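Local coordinates for protein Pro-Pro endopeptidase (Paenibacillus alvei, PDB 6FPC) that cleaves peptide bonds between two proline residues as a secreted, monomeric zinc-dependent endopeptidase, and may thereby regulate bacterial adhesion, at residues D39-S43 and K44-I48; E112-H115 and A116-R119. All coordinates share one frame; numbering follows the deposited sequence.

Interaction 1 of 2, residues D39-S43 and K44-I48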
# COMPACT_ATOMS: atom_id res chain seq x y z
N ASP A 39 -15.25 1.44 -2.96
CA ASP A 39 -16.25 2.20 -3.74
C ASP A 39 -15.80 3.66 -3.89
O ASP A 39 -15.77 4.20 -5.00
CB ASP A 39 -17.63 2.14 -3.05
CG ASP A 39 -18.36 0.80 -3.16
OD1 ASP A 39 -19.43 0.66 -2.52
OD2 ASP A 39 -17.87 -0.10 -3.88
N ALA A 40 -15.40 4.26 -2.76
CA ALA A 40 -14.92 5.63 -2.69
C ALA A 40 -13.66 5.79 -3.56
O ALA A 40 -13.57 6.77 -4.30
CB ALA A 40 -14.63 6.01 -1.25
N LEU A 41 -12.73 4.81 -3.53
CA LEU A 41 -11.54 4.86 -4.38
C LEU A 41 -11.92 4.94 -5.86
O LEU A 41 -11.40 5.80 -6.58
CB LEU A 41 -10.66 3.61 -4.17
CG LEU A 41 -9.68 3.65 -3.03
CD1 LEU A 41 -9.01 2.29 -2.91
CD2 LEU A 41 -8.64 4.78 -3.22
N TYR A 42 -12.83 4.06 -6.30
CA TYR A 42 -13.30 4.03 -7.67
C TYR A 42 -13.95 5.36 -8.09
O TYR A 42 -13.73 5.79 -9.22
CB TYR A 42 -14.28 2.87 -7.91
CG TYR A 42 -14.59 2.67 -9.38
CD1 TYR A 42 -13.73 1.96 -10.20
CD2 TYR A 42 -15.73 3.23 -9.95
CE1 TYR A 42 -14.02 1.76 -11.55
CE2 TYR A 42 -16.02 3.07 -11.31
CZ TYR A 42 -15.16 2.31 -12.10
OH TYR A 42 -15.42 2.14 -13.43
N SER A 43 -14.74 6.00 -7.20
CA SER A 43 -15.39 7.28 -7.52
C SER A 43 -14.38 8.43 -7.80
O SER A 43 -14.75 9.39 -8.49
CB SER A 43 -16.38 7.69 -6.44
OG SER A 43 -15.71 8.18 -5.29
N LYS A 44 -13.12 8.32 -7.31
CA LYS A 44 -12.05 9.31 -7.49
C LYS A 44 -11.18 9.02 -8.74
O LYS A 44 -10.13 9.65 -8.93
CB LYS A 44 -11.15 9.39 -6.23
CG LYS A 44 -11.91 9.55 -4.91
CD LYS A 44 -12.37 10.97 -4.61
CE LYS A 44 -13.70 11.03 -3.89
NZ LYS A 44 -13.65 10.39 -2.54
N GLY A 45 -11.60 8.07 -9.56
CA GLY A 45 -10.88 7.70 -10.77
C GLY A 45 -9.67 6.85 -10.49
O GLY A 45 -8.80 6.72 -11.34
N VAL A 46 -9.59 6.25 -9.28
CA VAL A 46 -8.48 5.38 -8.91
C VAL A 46 -8.68 4.04 -9.59
O VAL A 46 -9.80 3.56 -9.69
CB VAL A 46 -8.28 5.20 -7.36
CG1 VAL A 46 -7.21 4.13 -7.04
CG2 VAL A 46 -7.88 6.51 -6.70
N LYS A 47 -7.59 3.47 -10.09
CA LYS A 47 -7.55 2.12 -10.65
C LYS A 47 -6.41 1.39 -9.96
O LYS A 47 -5.37 1.98 -9.68
CB LYS A 47 -7.38 2.11 -12.19
CG LYS A 47 -8.65 2.52 -12.98
CD LYS A 47 -9.89 1.64 -12.73
CE LYS A 47 -10.99 1.85 -13.77
NZ LYS A 47 -11.40 3.28 -13.90
N ILE A 48 -6.63 0.13 -9.60
CA ILE A 48 -5.60 -0.72 -9.02
C ILE A 48 -5.15 -1.62 -10.15
O ILE A 48 -5.85 -2.56 -10.53
CB ILE A 48 -6.05 -1.52 -7.77
CG1 ILE A 48 -6.54 -0.60 -6.64
CG2 ILE A 48 -4.92 -2.48 -7.30
CD1 ILE A 48 -7.38 -1.35 -5.60
O HOH W 1 -11.90 4.40 -11.39
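Val46 closes over the carbonyl of Leu41 at a Schellman motif, the turn that ends helix 35-43 and hands the chain to strand 47-51. Gly45, at positive phi (77°), is its C-prime residue: its N bonds to Tyr42 O (3.1 Å), while Val46 N reaches back to Leu41 O (3.3 Å). Lys44 N also bonds to Leu41 O, from the other face of the carbonyl plane, so two amides grip that oxygen. Val46 CB rests on Leu41 O at 3.3 Å. Beyond it, CG2 lies beside the backbone N and meets Leu41 CD2 at 4.0 Å, and CG1, anti to that N (chi1 173°), touches the same methyl, a small apolar contact beneath the turn. Val90 and Leu120 also pack on Val46. On the surface, Lys44 runs back along the helix, its CG against Ala40 O, the acceptor of Ser43 OG; its bent chain ends in a weak bond from NZ to Leu120 O. Across the turn, Lys47 folds back to bring CE obliquely to Tyr42 CE1. Water 1 sits over one face of the Tyr42 ring, toward its rim, donates to Tyr42 O and Val46 O, and accepts from Lys47 NZ at 2.8 Å.

Interaction 2 of 2, residues E112-H115 and A116-R119; sequences ETLH and AVDR. With CD (cadmium ion), chain F.
His115 and Asp118, one helical turn apart, are joined through water 3, which accepts from His115 ND1 (2.8 Å) and donates to Asp118 OD2 (2.9 Å). The other nitrogen of the imidazole, NE2, binds the cadmium ion at 2.2 Å. With CG anti to the carbonyl carbon (chi1 -80°), the ring leans back along the helix toward the metal, where Glu112 also points. The ring of His111, a fellow metal ligand, meets that of His115 nearly at right angles. Glu112 does not bind the ion directly: its chain bends at chi2 (-63°), and OE1 accepts from water 2 at 3.0 Å, a water that is itself a metal ligand.

In the second shell, Asp118, water 3 and Ser126 help to position His115. With ND1 donating to water 3, NE2 can offer its lone pair to the metal, and the bridge should limit rotation of the ring. Asp118 OD2 is held in turn by Ser126 OG. Beneath the side chains, regular backbone bonds link the two turns, from Val117 N to Thr113 O and from Arg119 N to His115 O (3.0 Å). On the buried flanks, Val117 CG2 lies against Thr113 O at 3.4 Å, and Leu114 CD1 approaches Val117 CB. Leu114 packs on Phe157 and Ala161 of helix 153-166, whereas Thr113, Ala116 and Val117 face Leu41. Arg119 at the exposed end forms a salt bridge with Glu87, within the region that governs substrate specificity.

His111, Tyr148 and Glu155 complete the protein ligands of the site, which is also seen with zinc. Glu112 is the predicted proton acceptor, and its hold on a metal-bound water is consistent with that role. His111, Glu112 and His115 make up the HExxH motif of zinc metallopeptidases, carried on the active-site helix 108-121.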
# COMPACT_ATOMS: atom_id res chain seq x y z
N GLU A 112 0.09 -0.24 -0.76
CA GLU A 112 0.00 0.80 -1.80
C GLU A 112 -1.43 1.32 -1.97
O GLU A 112 -1.59 2.53 -2.15
CB GLU A 112 0.63 0.34 -3.12
CG GLU A 112 2.15 0.13 -3.01
CD GLU A 112 2.97 1.38 -2.70
OE1 GLU A 112 4.09 1.23 -2.16
OE2 GLU A 112 2.49 2.51 -2.97
N THR A 113 -2.44 0.46 -1.85
CA THR A 113 -3.83 0.92 -1.97
C THR A 113 -4.16 1.86 -0.81
O THR A 113 -4.83 2.86 -1.02
CB THR A 113 -4.81 -0.26 -2.08
OG1 THR A 113 -4.44 -1.05 -3.21
CG2 THR A 113 -6.28 0.20 -2.28
N LEU A 114 -3.66 1.57 0.40
CA LEU A 114 -3.97 2.38 1.59
C LEU A 114 -3.39 3.79 1.50
O LEU A 114 -3.97 4.71 2.07
CB LEU A 114 -3.57 1.63 2.89
CG LEU A 114 -4.72 0.85 3.61
CD1 LEU A 114 -5.72 1.80 4.24
CD2 LEU A 114 -5.47 -0.08 2.69
N HIS A 115 -2.30 3.99 0.70
CA HIS A 115 -1.79 5.34 0.44
C HIS A 115 -2.87 6.14 -0.33
O HIS A 115 -3.15 7.28 0.04
CB HIS A 115 -0.47 5.34 -0.35
CG HIS A 115 0.76 5.07 0.48
ND1 HIS A 115 1.07 5.85 1.59
CD2 HIS A 115 1.75 4.18 0.27
CE1 HIS A 115 2.23 5.38 2.04
NE2 HIS A 115 2.68 4.37 1.29
N ALA A 116 -3.47 5.53 -1.38
CA ALA A 116 -4.53 6.20 -2.17
C ALA A 116 -5.75 6.49 -1.31
O ALA A 116 -6.33 7.57 -1.43
CB ALA A 116 -4.90 5.35 -3.38
N VAL A 117 -6.11 5.57 -0.39
CA VAL A 117 -7.23 5.75 0.56
C VAL A 117 -6.95 6.97 1.45
O VAL A 117 -7.80 7.86 1.58
CB VAL A 117 -7.47 4.47 1.42
CG1 VAL A 117 -8.54 4.70 2.49
CG2 VAL A 117 -7.82 3.26 0.55
N ASP A 118 -5.73 7.03 2.04
CA ASP A 118 -5.32 8.15 2.88
C ASP A 118 -5.43 9.48 2.12
O ASP A 118 -6.10 10.40 2.61
CB ASP A 118 -3.86 7.94 3.34
CG ASP A 118 -3.35 8.93 4.36
OD1 ASP A 118 -4.19 9.51 5.11
OD2 ASP A 118 -2.11 9.10 4.44
N ARG A 119 -4.83 9.56 0.92
CA ARG A 119 -4.81 10.80 0.13
C ARG A 119 -6.12 11.23 -0.44
O ARG A 119 -6.47 12.42 -0.36
CB ARG A 119 -3.80 10.70 -1.04
CG ARG A 119 -2.43 11.27 -0.70
CD ARG A 119 -1.45 10.97 -1.81
NE ARG A 119 -1.62 11.88 -2.95
CZ ARG A 119 -0.82 11.89 -4.01
NH1 ARG A 119 0.21 11.05 -4.08
NH2 ARG A 119 -1.04 12.73 -5.00
CD CD F . 4.60 3.27 1.35
O HOH W 2 5.36 3.38 -0.55
O HOH W 3 -0.66 6.74 3.65

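Interaction 2 lies deep in the chain, its centre about 6 Å from the chain centre, whereas interaction 1 is about 15 Å out and only partly buried. The two meet mainly through Leu41, whose CD1 packs on Thr113 CG2 at 3.5 Å and whose CD2 touches Ala116 CB, with Ile48 CD1 also packing on Thr113: helix 35-43 thus lies against the side of helix 108-121 that carries these residues. Residues 39-48 terminate a helix and lead into the sheet, held by backbone amides, with a water bridging Tyr42, Val46 and Lys47; residues 112-119 stay within one helix, with apolar flanks and a polar side turned to the metal. There, one water binds the metal and another joins His115 to Asp118.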